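Local coordinates for protein PrgB (Enterococcus faecalis, PDB 6GED) that probably acts as a cell-wall-anchored surface adhesin of the antigen I/II family, with a glucan-binding-protein-C-like domain that holds nucleic acid, at residues 67-72 and 91-96; 27-32 and 190-195; 85-90 and 98-103. All blocks are in the same frame, centred on the assembly; numbering follows the deposited sequence.

Contact 1 (67-72 and 91-96); sequences DIFTKL and EANLGS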
ATOM      1  N   ASP A  67      -7.729  -9.157  14.854  1.00 29.06           N
ATOM      2  CA  ASP A  67      -6.957  -9.213  13.614  1.00 30.64           C
ATOM      3  C   ASP A  67      -6.095  -7.954  13.434  1.00 25.42           C
ATOM      4  O   ASP A  67      -6.254  -6.943  14.123  1.00 25.98           O
ATOM      5  CB  ASP A  67      -7.915  -9.397  12.443  1.00 33.20           C
ATOM      6  CG  ASP A  67      -8.933  -8.273  12.359  1.00 37.89           C
ATOM      7  OD1 ASP A  67      -8.713  -7.327  11.580  1.00 36.37           O
ATOM      8  OD2 ASP A  67      -9.932  -8.289  13.108  1.00 40.73           O
ATOM      9  N   ILE A  68      -5.178  -7.999  12.458  1.00 22.17           N
ATOM     10  CA  ILE A  68      -4.270  -6.880  12.314  1.00 21.26           C
ATOM     11  C   ILE A  68      -5.023  -5.623  11.923  1.00 20.72           C
ATOM     12  O   ILE A  68      -4.639  -4.517  12.317  1.00 24.31           O
ATOM     13  CB  ILE A  68      -3.173  -7.198  11.289  1.00 22.72           C
ATOM     14  CG1 ILE A  68      -2.129  -6.079  11.305  1.00 24.00           C
ATOM     15  CG2 ILE A  68      -3.841  -7.369   9.929  1.00 20.55           C
ATOM     16  CD1 ILE A  68      -0.880  -6.400  10.424  1.00 30.10           C
ATOM     17  N   PHE A  69      -6.132  -5.758  11.193  1.00 20.88           N
ATOM     18  CA  PHE A  69      -6.817  -4.540  10.775  1.00 20.53           C
ATOM     19  C   PHE A  69      -7.529  -3.906  11.951  1.00 21.04           C
ATOM     20  O   PHE A  69      -7.540  -2.671  12.092  1.00 21.92           O
ATOM     21  CB  PHE A  69      -7.790  -4.813   9.638  1.00 22.49           C
ATOM     22  CG  PHE A  69      -7.097  -5.345   8.408  1.00 20.35           C
ATOM     23  CD1 PHE A  69      -7.133  -6.722   8.110  1.00 23.00           C
ATOM     24  CD2 PHE A  69      -6.343  -4.504   7.609  1.00 22.88           C
ATOM     25  CE1 PHE A  69      -6.453  -7.220   6.992  1.00 22.81           C
ATOM     26  CE2 PHE A  69      -5.678  -5.003   6.487  1.00 25.16           C
ATOM     27  CZ  PHE A  69      -5.742  -6.361   6.188  1.00 24.88           C
ATOM     28  N   THR A  70      -8.120  -4.729  12.821  1.00 21.93           N
ATOM     29  CA  THR A  70      -8.731  -4.135  14.010  1.00 22.56           C
ATOM     30  C   THR A  70      -7.669  -3.475  14.893  1.00 24.74           C
ATOM     31  O   THR A  70      -7.910  -2.414  15.490  1.00 24.60           O
ATOM     32  CB  THR A  70      -9.502  -5.202  14.780  1.00 25.76           C
ATOM     33  OG1 THR A  70     -10.598  -5.659  13.972  1.00 29.28           O
ATOM     34  CG2 THR A  70     -10.083  -4.599  16.061  1.00 31.03           C
ATOM     35  N   LYS A  71      -6.479  -4.087  15.005  1.00 22.06           N
ATOM     36  CA  LYS A  71      -5.448  -3.520  15.876  1.00 24.05           C
ATOM     37  C   LYS A  71      -4.945  -2.206  15.324  1.00 26.39           C
ATOM     38  O   LYS A  71      -4.511  -1.329  16.078  1.00 24.84           O
ATOM     39  CB  LYS A  71      -4.275  -4.484  16.037  1.00 25.37           C
ATOM     40  CG  LYS A  71      -4.661  -5.846  16.639  1.00 23.75           C
ATOM     41  CD  LYS A  71      -3.431  -6.738  16.807  1.00 26.78           C
ATOM     42  CE  LYS A  71      -3.819  -8.025  17.580  1.00 27.58           C
ATOM     43  NZ  LYS A  71      -2.734  -9.058  17.480  1.00 34.32           N
ATOM     44  N   LEU A  72      -5.003  -2.059  14.014  1.00 20.51           N
ATOM     45  CA  LEU A  72      -4.657  -0.813  13.361  1.00 19.89           C
ATOM     46  C   LEU A  72      -5.701   0.266  13.589  1.00 23.82           C
ATOM     47  O   LEU A  72      -5.402   1.435  13.533  1.00 22.55           O
ATOM     48  CB  LEU A  72      -4.463  -1.000  11.871  1.00 19.21           C
ATOM     49  CG  LEU A  72      -3.185  -1.714  11.476  1.00 24.44           C
ATOM     50  CD1 LEU A  72      -3.347  -2.291  10.089  1.00 28.40           C
ATOM     51  CD2 LEU A  72      -2.023  -0.749  11.534  1.00 23.83           C
ATOM     52  N   GLU A  91       2.343 -11.524  13.146  1.00 30.42           N
ATOM     53  CA  GLU A  91       0.968 -11.693  12.669  1.00 36.80           C
ATOM     54  C   GLU A  91       1.063 -12.420  11.339  1.00 33.05           C
ATOM     55  O   GLU A  91       1.908 -12.056  10.530  1.00 30.15           O
ATOM     56  CB  GLU A  91       0.260 -10.339  12.468  1.00 41.67           C
ATOM     57  CG  GLU A  91      -0.491  -9.827  13.672  1.00 55.03           C
ATOM     58  CD  GLU A  91      -1.847 -10.494  13.839  1.00 63.32           C
ATOM     59  OE1 GLU A  91      -2.303 -11.169  12.888  1.00 60.83           O
ATOM     60  OE2 GLU A  91      -2.456 -10.334  14.924  1.00 72.05           O
ATOM     61  N   ALA A  92       0.218 -13.439  11.103  1.00 30.28           N
ATOM     62  CA  ALA A  92       0.364 -14.201   9.856  1.00 33.98           C
ATOM     63  C   ALA A  92       0.275 -13.306   8.620  1.00 29.06           C
ATOM     64  O   ALA A  92       0.934 -13.580   7.608  1.00 29.07           O
ATOM     65  CB  ALA A  92      -0.678 -15.310   9.756  1.00 30.45           C
ATOM     66  N   ASN A  93      -0.522 -12.233   8.681  1.00 28.25           N
ATOM     67  CA  ASN A  93      -0.660 -11.375   7.509  1.00 25.06           C
ATOM     68  C   ASN A  93       0.664 -10.797   7.085  1.00 25.66           C
ATOM     69  O   ASN A  93       0.784 -10.368   5.934  1.00 29.72           O
ATOM     70  CB  ASN A  93      -1.590 -10.189   7.757  1.00 28.44           C
ATOM     71  CG  ASN A  93      -2.875 -10.563   8.444  1.00 34.49           C
ATOM     72  OD1 ASN A  93      -2.876 -11.004   9.604  1.00 39.25           O
ATOM     73  ND2 ASN A  93      -3.996 -10.353   7.744  1.00 28.06           N
ATOM     74  N   LEU A  94       1.631 -10.715   8.012  1.00 25.86           N
ATOM     75  CA  LEU A  94       2.915 -10.072   7.751  1.00 29.10           C
ATOM     76  C   LEU A  94       3.916 -11.006   7.091  1.00 29.25           C
ATOM     77  O   LEU A  94       5.018 -10.559   6.748  1.00 24.52           O
ATOM     78  CB  LEU A  94       3.517  -9.560   9.066  1.00 25.26           C
ATOM     79  CG  LEU A  94       2.738  -8.441   9.754  1.00 22.32           C
ATOM     80  CD1 LEU A  94       3.203  -8.236  11.210  1.00 24.08           C
ATOM     81  CD2 LEU A  94       2.878  -7.149   8.941  1.00 25.30           C
ATOM     82  N   GLY A  95       3.580 -12.283   6.954  1.00 26.89           N
ATOM     83  CA  GLY A  95       4.552 -13.289   6.565  1.00 30.93           C
ATOM     84  C   GLY A  95       5.239 -13.888   7.779  1.00 38.89           C
ATOM     85  O   GLY A  95       5.018 -13.493   8.935  1.00 40.96           O
ATOM     86  N   SER A  96       6.113 -14.868   7.506  1.00 35.76           N
ATOM     87  CA  SER A  96       6.715 -15.632   8.595  1.00 39.00           C
ATOM     88  C   SER A  96       7.766 -14.845   9.374  1.00 36.06           C
ATOM     89  O   SER A  96       8.142 -15.279  10.471  1.00 41.25           O
ATOM     90  CB  SER A  96       7.311 -16.948   8.060  1.00 47.18           C
ATOM     91  OG  SER A  96       7.966 -16.767   6.811  1.00 51.21           O
TER
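The Phe69 ring and the side-chain amide of Asn93 meet with their planes perpendicular, 90° apart, the amide coming obliquely toward CE1 of the ring. On one face of the same ring, displaced toward its rim, lies the CG2 methyl of Ile68. That methyl is also the part of Ile68 that touches Asn93, its CG2 being 3.7 Å from Asn93 CG as the two side chains run alongside each other, pointing opposite ways. The other branch of Ile68 is stretched out: CG1 is anti to the backbone N (chi1 -172°), and the extended chain carries CD1 to within 4.1 Å of Leu94 CD2. Phe158 of strand 157-160 packs against Ile68, Asn93 and Leu94 alike.

Next to this packing, Glu91 makes the charged contact. Lys71, straight along its length, reaches a Glu91 side chain folded about its CB-CG bond, and Lys71 NZ forms a salt bridge of 2.9 Å with Glu91 OE2, nearly in line with the CD-OE2 bond. NZ has a second partner in Asn58 OD1.

Asp67 is the N-cap of helix 68-72: its OD1 accepts from Thr70 N at 2.9 Å, from above the carboxylate plane, and its OD2 from Thr70 OG1 at 2.8 Å. The contact thus sets an N-capped helical turn, 68-72, against the 3-10 turn 92-94 in the loop of a beta hairpin.

Contact 2 (27-32 and 190-195); sequences SKNLVF and DSPFAY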
ATOM      1  N   SER A  27       6.429  -3.486 -20.548  1.00 44.34           N
ATOM      2  CA  SER A  27       7.521  -4.413 -20.311  1.00 40.88           C
ATOM      3  C   SER A  27       7.906  -4.374 -18.839  1.00 40.47           C
ATOM      4  O   SER A  27       8.003  -3.288 -18.227  1.00 35.90           O
ATOM      5  CB  SER A  27       8.728  -4.060 -21.188  1.00 44.59           C
ATOM      6  OG  SER A  27       9.669  -5.110 -21.165  1.00 54.19           O
ATOM      7  N   LYS A  28       8.128  -5.562 -18.266  1.00 32.80           N
ATOM      8  CA  LYS A  28       8.511  -5.654 -16.856  1.00 33.47           C
ATOM      9  C   LYS A  28      10.034  -5.505 -16.746  1.00 38.64           C
ATOM     10  O   LYS A  28      10.793  -6.434 -16.437  1.00 30.76           O
ATOM     11  CB  LYS A  28       7.998  -6.950 -16.262  1.00 34.06           C
ATOM     12  CG  LYS A  28       6.490  -6.886 -15.999  1.00 43.52           C
ATOM     13  CD  LYS A  28       5.960  -8.223 -15.521  1.00 48.08           C
ATOM     14  CE  LYS A  28       6.349  -8.458 -14.087  1.00 38.84           C
ATOM     15  NZ  LYS A  28       5.542  -9.568 -13.481  1.00 35.86           N
ATOM     16  N   ASN A  29      10.478  -4.290 -17.074  1.00 30.22           N
ATOM     17  CA  ASN A  29      11.893  -3.950 -16.963  1.00 30.61           C
ATOM     18  C   ASN A  29      12.416  -4.141 -15.546  1.00 29.56           C
ATOM     19  O   ASN A  29      13.573  -4.516 -15.347  1.00 30.16           O
ATOM     20  CB  ASN A  29      12.066  -2.511 -17.429  1.00 30.75           C
ATOM     21  CG  ASN A  29      11.599  -2.322 -18.845  1.00 32.02           C
ATOM     22  OD1 ASN A  29      11.984  -3.091 -19.744  1.00 33.42           O
ATOM     23  ND2 ASN A  29      10.786  -1.290 -19.078  1.00 31.75           N
ATOM     24  N   LEU A  30      11.575  -3.863 -14.545  1.00 28.13           N
ATOM     25  CA  LEU A  30      11.891  -4.040 -13.145  1.00 27.15           C
ATOM     26  C   LEU A  30      11.231  -5.325 -12.667  1.00 26.94           C
ATOM     27  O   LEU A  30      10.113  -5.606 -13.070  1.00 26.89           O
ATOM     28  CB  LEU A  30      11.322  -2.866 -12.321  1.00 25.85           C
ATOM     29  CG  LEU A  30      11.407  -3.070 -10.817  1.00 24.84           C
ATOM     30  CD1 LEU A  30      12.881  -3.008 -10.440  1.00 26.55           C
ATOM     31  CD2 LEU A  30      10.602  -2.012 -10.045  1.00 28.19           C
ATOM     32  N   VAL A  31      11.874  -6.032 -11.759  1.00 26.97           N
ATOM     33  CA  VAL A  31      11.245  -7.169 -11.117  1.00 26.68           C
ATOM     34  C   VAL A  31      11.331  -6.941  -9.605  1.00 25.60           C
ATOM     35  O   VAL A  31      12.395  -6.743  -9.066  1.00 25.73           O
ATOM     36  CB  VAL A  31      11.849  -8.529 -11.498  1.00 28.07           C
ATOM     37  CG1 VAL A  31      13.313  -8.598 -11.124  1.00 28.81           C
ATOM     38  CG2 VAL A  31      11.062  -9.647 -10.845  1.00 29.49           C
ATOM     39  N   PHE A  32      10.186  -6.927  -8.950  1.00 24.64           N
ATOM     40  CA  PHE A  32      10.124  -6.760  -7.512  1.00 23.73           C
ATOM     41  C   PHE A  32       8.920  -7.592  -7.080  1.00 28.98           C
ATOM     42  O   PHE A  32       7.811  -7.106  -7.001  1.00 25.13           O
ATOM     43  CB  PHE A  32       9.996  -5.284  -7.130  1.00 22.79           C
ATOM     44  CG  PHE A  32      10.500  -4.968  -5.753  1.00 23.33           C
ATOM     45  CD1 PHE A  32       9.652  -4.989  -4.672  1.00 21.93           C
ATOM     46  CD2 PHE A  32      11.819  -4.663  -5.541  1.00 22.82           C
ATOM     47  CE1 PHE A  32      10.117  -4.706  -3.410  1.00 23.77           C
ATOM     48  CE2 PHE A  32      12.291  -4.379  -4.283  1.00 23.21           C
ATOM     49  CZ  PHE A  32      11.438  -4.396  -3.215  1.00 22.75           C
ATOM     50  N   ASP A 190      13.890   5.136 -21.847  1.00 36.70           N
ATOM     51  CA  ASP A 190      13.045   4.332 -22.714  1.00 42.90           C
ATOM     52  C   ASP A 190      12.593   3.008 -22.100  1.00 36.98           C
ATOM     53  O   ASP A 190      12.010   2.201 -22.815  1.00 42.52           O
ATOM     54  CB  ASP A 190      13.763   4.039 -24.028  1.00 42.58           C
ATOM     55  CG  ASP A 190      15.000   3.176 -23.843  1.00 43.39           C
ATOM     56  OD1 ASP A 190      15.303   2.746 -22.700  1.00 41.65           O
ATOM     57  OD2 ASP A 190      15.707   2.973 -24.850  1.00 45.20           O
ATOM     58  N   SER A 191      12.853   2.747 -20.818  1.00 34.53           N
ATOM     59  CA  SER A 191      12.502   1.467 -20.201  1.00 33.57           C
ATOM     60  C   SER A 191      11.918   1.744 -18.817  1.00 31.70           C
ATOM     61  O   SER A 191      12.546   1.486 -17.796  1.00 30.87           O
ATOM     62  CB  SER A 191      13.711   0.533 -20.124  1.00 40.41           C
ATOM     63  OG  SER A 191      14.237   0.266 -21.426  1.00 40.24           O
ATOM     64  N   PRO A 192      10.720   2.306 -18.767  1.00 31.17           N
ATOM     65  CA  PRO A 192      10.150   2.679 -17.462  1.00 29.56           C
ATOM     66  C   PRO A 192       9.996   1.488 -16.531  1.00 28.48           C
ATOM     67  O   PRO A 192       9.860   0.344 -16.968  1.00 28.92           O
ATOM     68  CB  PRO A 192       8.779   3.272 -17.819  1.00 31.89           C
ATOM     69  CG  PRO A 192       8.490   2.756 -19.228  1.00 34.83           C
ATOM     70  CD  PRO A 192       9.843   2.663 -19.899  1.00 32.22           C
ATOM     71  N   PHE A 193      10.045   1.776 -15.229  1.00 21.22           N
ATOM     72  CA  PHE A 193       9.581   0.826 -14.226  1.00 25.20           C
ATOM     73  C   PHE A 193       8.091   0.640 -14.420  1.00 23.33           C
ATOM     74  O   PHE A 193       7.369   1.617 -14.629  1.00 27.61           O
ATOM     75  CB  PHE A 193       9.782   1.345 -12.787  1.00 23.18           C
ATOM     76  CG  PHE A 193      11.213   1.564 -12.322  1.00 25.19           C
ATOM     77  CD1 PHE A 193      12.279   0.821 -12.808  1.00 27.38           C
ATOM     78  CD2 PHE A 193      11.461   2.510 -11.343  1.00 23.21           C
ATOM     79  CE1 PHE A 193      13.524   1.012 -12.299  1.00 25.63           C
ATOM     80  CE2 PHE A 193      12.716   2.718 -10.833  1.00 23.69           C
ATOM     81  CZ  PHE A 193      13.764   1.985 -11.335  1.00 30.34           C
ATOM     82  N   ALA A 194       7.602  -0.601 -14.313  1.00 21.83           N
ATOM     83  CA  ALA A 194       6.167  -0.852 -14.252  1.00 19.99           C
ATOM     84  C   ALA A 194       5.860  -1.553 -12.940  1.00 24.92           C
ATOM     85  O   ALA A 194       6.534  -2.519 -12.592  1.00 26.04           O
ATOM     86  CB  ALA A 194       5.683  -1.721 -15.425  1.00 23.78           C
ATOM     87  N   TYR A 195       4.879  -1.047 -12.197  1.00 19.93           N
ATOM     88  CA  TYR A 195       4.553  -1.616 -10.880  1.00 18.84           C
ATOM     89  C   TYR A 195       3.046  -1.756 -10.731  1.00 17.68           C
ATOM     90  O   TYR A 195       2.276  -1.088 -11.406  1.00 18.61           O
ATOM     91  CB  TYR A 195       5.115  -0.788  -9.720  1.00 18.95           C
ATOM     92  CG  TYR A 195       4.804   0.694  -9.724  1.00 22.16           C
ATOM     93  CD1 TYR A 195       3.749   1.211  -8.968  1.00 16.65           C
ATOM     94  CD2 TYR A 195       5.621   1.591 -10.394  1.00 17.47           C
ATOM     95  CE1 TYR A 195       3.501   2.607  -8.935  1.00 22.90           C
ATOM     96  CE2 TYR A 195       5.355   2.971 -10.385  1.00 17.58           C
ATOM     97  CZ  TYR A 195       4.320   3.469  -9.637  1.00 24.14           C
ATOM     98  OH  TYR A 195       4.087   4.823  -9.622  1.00 21.58           O
TER
HETATM   99  O   HOH W   1       7.503  -0.972 -18.757  1.00 48.39           O
HETATM  100  O   HOH W   2       8.482  -3.797 -14.148  1.00 28.83           O
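Leu30 packs on Phe193 where the loops leading into strands 30-38 and 193-197, of two different antiparallel sheets, pass each other; residues 27-30 and 191-194 run 79° apart. The starts of two strands from separate sheets meet here without pairing with each other, within the beta-rich glucan-binding-protein-C-like domain. The tight part is built from Leu30, Phe193 and Asn29. Leu30 CB is 3.8 Å from Phe193 CD1, and with CG anti to the backbone N (chi1 171°) Leu30 brings its CD2 methyl over one face of the ring. Tyr121 and Phe177 meet the Phe193 ring edge-to-face, and Leu30 also touches Ile126 of strand 124-137. The amide of Asn29 lies beside Ser191, with Asn29 ND2 3.6 Å from Ser191 CB.

Where the strands begin, a water rather than a direct backbone bond links them: water 2 donates to Leu30 O (2.7 Å) and to Ala194 O (2.8 Å). The looser side is at Ser27, which is exposed; its OG makes a weak hydrogen bond of 3.4 Å to Asn29 OD1, and the chain passes through an inverse gamma turn centred on Lys28. The direct polar tie of the tight part is Asn29 ND2 to Pro192 O, 2.8 Å long and almost straight at 176°, with the acceptor in the Asn29 amide plane.

Contact 3 (85-90 and 98-103); sequences QNSFVK and GGYAVL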
ATOM      1  N   GLN A  85      13.390  -2.658  18.687  1.00 31.15           N
ATOM      2  CA  GLN A  85      13.328  -4.054  19.105  1.00 36.36           C
ATOM      3  C   GLN A  85      11.951  -4.426  19.628  1.00 36.81           C
ATOM      4  O   GLN A  85      11.417  -5.488  19.277  1.00 35.54           O
ATOM      5  CB  GLN A  85      14.383  -4.327  20.179  1.00 45.20           C
ATOM      6  CG  GLN A  85      15.645  -3.469  20.059  1.00 54.80           C
ATOM      7  CD  GLN A  85      16.483  -3.835  18.848  1.00 64.67           C
ATOM      8  OE1 GLN A  85      16.133  -4.741  18.086  1.00 71.09           O
ATOM      9  NE2 GLN A  85      17.596  -3.129  18.660  1.00 66.08           N
ATOM     10  N   ASN A  86      11.354  -3.587  20.473  1.00 32.63           N
ATOM     11  CA  ASN A  86      10.078  -3.993  21.047  1.00 32.90           C
ATOM     12  C   ASN A  86       8.883  -3.586  20.195  1.00 34.54           C
ATOM     13  O   ASN A  86       7.743  -3.884  20.580  1.00 32.89           O
ATOM     14  CB  ASN A  86       9.922  -3.480  22.496  1.00 30.23           C
ATOM     15  CG  ASN A  86       9.848  -1.947  22.604  1.00 29.79           C
ATOM     16  OD1 ASN A  86       9.524  -1.219  21.651  1.00 30.45           O
ATOM     17  ND2 ASN A  86      10.111  -1.469  23.780  1.00 31.12           N
ATOM     18  N   SER A  87       9.104  -2.954  19.036  1.00 26.19           N
ATOM     19  CA  SER A  87       8.019  -2.731  18.088  1.00 24.73           C
ATOM     20  C   SER A  87       7.755  -3.945  17.198  1.00 24.32           C
ATOM     21  O   SER A  87       6.886  -3.873  16.328  1.00 25.78           O
ATOM     22  CB  SER A  87       8.308  -1.533  17.186  1.00 27.52           C
ATOM     23  OG  SER A  87       9.335  -1.847  16.251  1.00 28.75           O
ATOM     24  N   PHE A  88       8.498  -5.027  17.367  1.00 25.30           N
ATOM     25  CA  PHE A  88       8.363  -6.183  16.478  1.00 32.44           C
ATOM     26  C   PHE A  88       7.049  -6.890  16.741  1.00 26.26           C
ATOM     27  O   PHE A  88       6.787  -7.296  17.873  1.00 27.68           O
ATOM     28  CB  PHE A  88       9.510  -7.160  16.708  1.00 31.72           C
ATOM     29  CG  PHE A  88       9.453  -8.358  15.824  1.00 30.18           C
ATOM     30  CD1 PHE A  88       9.188  -9.605  16.340  1.00 38.56           C
ATOM     31  CD2 PHE A  88       9.645  -8.224  14.465  1.00 29.67           C
ATOM     32  CE1 PHE A  88       9.149 -10.718  15.503  1.00 41.38           C
ATOM     33  CE2 PHE A  88       9.606  -9.321  13.625  1.00 31.72           C
ATOM     34  CZ  PHE A  88       9.358 -10.567  14.144  1.00 35.31           C
ATOM     35  N   VAL A  89       6.231  -7.045  15.708  1.00 24.05           N
ATOM     36  CA  VAL A  89       4.926  -7.686  15.820  1.00 26.03           C
ATOM     37  C   VAL A  89       4.930  -8.953  14.957  1.00 27.36           C
ATOM     38  O   VAL A  89       5.497  -8.967  13.861  1.00 28.00           O
ATOM     39  CB  VAL A  89       3.799  -6.725  15.385  1.00 33.66           C
ATOM     40  CG1 VAL A  89       2.483  -7.495  15.072  1.00 37.54           C
ATOM     41  CG2 VAL A  89       3.583  -5.625  16.449  1.00 30.17           C
ATOM     42  N   LYS A  90       4.327 -10.018  15.475  1.00 27.85           N
ATOM     43  CA  LYS A  90       4.149 -11.273  14.755  1.00 34.74           C
ATOM     44  C   LYS A  90       2.668 -11.409  14.432  1.00 37.15           C
ATOM     45  O   LYS A  90       1.837 -11.393  15.342  1.00 45.26           O
ATOM     46  CB  LYS A  90       4.636 -12.453  15.595  1.00 38.12           C
ATOM     47  CG  LYS A  90       6.120 -12.760  15.452  1.00 50.34           C
ATOM     48  CD  LYS A  90       6.415 -13.679  14.241  1.00 60.63           C
ATOM     49  CE  LYS A  90       6.110 -15.156  14.542  1.00 66.73           C
ATOM     50  NZ  LYS A  90       5.926 -16.000  13.310  1.00 67.04           N
ATOM     51  N   GLY A  98       7.364 -11.540  10.339  1.00 27.43           N
ATOM     52  CA  GLY A  98       6.856 -10.431  11.133  1.00 24.21           C
ATOM     53  C   GLY A  98       7.064  -9.042  10.526  1.00 26.18           C
ATOM     54  O   GLY A  98       7.323  -8.865   9.338  1.00 26.04           O
ATOM     55  N   GLY A  99       6.945  -8.039  11.382  1.00 26.89           N
ATOM     56  CA  GLY A  99       7.126  -6.666  10.947  1.00 22.25           C
ATOM     57  C   GLY A  99       7.254  -5.769  12.155  1.00 22.03           C
ATOM     58  O   GLY A  99       7.379  -6.243  13.279  1.00 24.07           O
ATOM     59  N   TYR A 100       7.214  -4.451  11.906  1.00 20.98           N
ATOM     60  CA  TYR A 100       7.475  -3.447  12.942  1.00 21.24           C
ATOM     61  C   TYR A 100       6.357  -2.427  12.952  1.00 23.31           C
ATOM     62  O   TYR A 100       5.953  -1.948  11.890  1.00 22.66           O
ATOM     63  CB  TYR A 100       8.825  -2.728  12.720  1.00 21.53           C
ATOM     64  CG  TYR A 100       9.946  -3.712  12.749  1.00 22.54           C
ATOM     65  CD1 TYR A 100      10.399  -4.298  11.576  1.00 24.78           C
ATOM     66  CD2 TYR A 100      10.513  -4.114  13.967  1.00 23.71           C
ATOM     67  CE1 TYR A 100      11.434  -5.268  11.607  1.00 29.60           C
ATOM     68  CE2 TYR A 100      11.503  -5.076  14.009  1.00 34.47           C
ATOM     69  CZ  TYR A 100      11.966  -5.643  12.822  1.00 31.23           C
ATOM     70  OH  TYR A 100      12.970  -6.585  12.870  1.00 34.93           O
ATOM     71  N   ALA A 101       5.869  -2.095  14.156  1.00 20.88           N
ATOM     72  CA  ALA A 101       4.815  -1.106  14.350  1.00 21.26           C
ATOM     73  C   ALA A 101       5.412   0.289  14.581  1.00 22.23           C
ATOM     74  O   ALA A 101       6.314   0.460  15.393  1.00 21.60           O
ATOM     75  CB  ALA A 101       3.952  -1.489  15.551  1.00 21.02           C
ATOM     76  N   VAL A 102       4.876   1.281  13.883  1.00 22.30           N
ATOM     77  CA  VAL A 102       5.434   2.629  13.842  1.00 22.00           C
ATOM     78  C   VAL A 102       4.280   3.609  13.767  1.00 21.30           C
ATOM     79  O   VAL A 102       3.288   3.360  13.078  1.00 25.51           O
ATOM     80  CB  VAL A 102       6.369   2.854  12.591  1.00 19.67           C
ATOM     81  CG1 VAL A 102       6.941   4.278  12.616  1.00 21.64           C
ATOM     82  CG2 VAL A 102       7.502   1.890  12.580  1.00 22.31           C
ATOM     83  N   LEU A 103       4.443   4.784  14.408  1.00 20.95           N
ATOM     84  CA  LEU A 103       3.457   5.852  14.286  1.00 25.05           C
ATOM     85  C   LEU A 103       3.844   6.834  13.182  1.00 22.66           C
ATOM     86  O   LEU A 103       4.962   7.362  13.183  1.00 24.86           O
ATOM     87  CB  LEU A 103       3.314   6.615  15.616  1.00 21.20           C
ATOM     88  CG  LEU A 103       2.240   7.693  15.673  1.00 22.74           C
ATOM     89  CD1 LEU A 103       0.923   6.968  15.818  1.00 22.10           C
ATOM     90  CD2 LEU A 103       2.496   8.583  16.854  1.00 25.80           C
TER
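Phe88 and Tyr100 touch obliquely, ring centroids 5.5 Å apart and planes at 56°, with Phe88 CD2 3.7 Å from Tyr100 CE2. The same Phe88 CD2 lies 3.2 Å from Gly99 O, and the far end of the ring reaches Gly98, Phe88 CZ coming to 3.9 Å from Gly98 CA. Phe88 swings over the neighbouring strand because CG is anti to the backbone N (chi1 -179°). At the edge of the Tyr100 ring, in its plane, sits Ser87 OG, 3.4 Å from Tyr100 CD2.

What aligns these groups is an antiparallel beta hairpin, 88-89 with 99-104. Phe88 and Tyr100 form a non-hydrogen-bonded pair on one face. Val89 and Gly99 are the hydrogen-bonded pair, with Val89 N giving to Gly99 O at 2.8 Å and Gly99 N returning to Val89 O at 3.0 Å. One further backbone bond, Ala101 N to Ser87 O, ties the residue before the short strand to 99-104. On the face opposite the two rings, Val89 CG2 rests 4.2 Å from Ala101 CB.

Farther out, Ser87 OG is hydrogen-bonded to Phe84 O, while Phe84, Ile43 and Ile46 pack against Tyr100. Strand 145-150 pairs with 99-104 through backbone bonds such as that between Tyr100 and Phe149.

Overall arrangement
From the N terminus, residues 27-32 come first and meet 190-195 after 157 intervening residues; contact 2 therefore closes a long loop that holds both other contacts. Within it, contact 1 closes the 18 residues between 67-72 and 91-96, and contact 3 the seven-residue connection of the hairpin. These two cross, since 85-90 lies between the segments of contact 1 and 91-96 between those of contact 3. Their centres are about 11 Å apart and they touch, Leu94 CD1 lying 3.6 Å from Val89 O, so helix 68-72 packs on the loop of a hairpin whose strands belong to the six-stranded sheet. Contact 2, its centre about 30 Å from that of contact 1, joins the nine-stranded and three-stranded sheets.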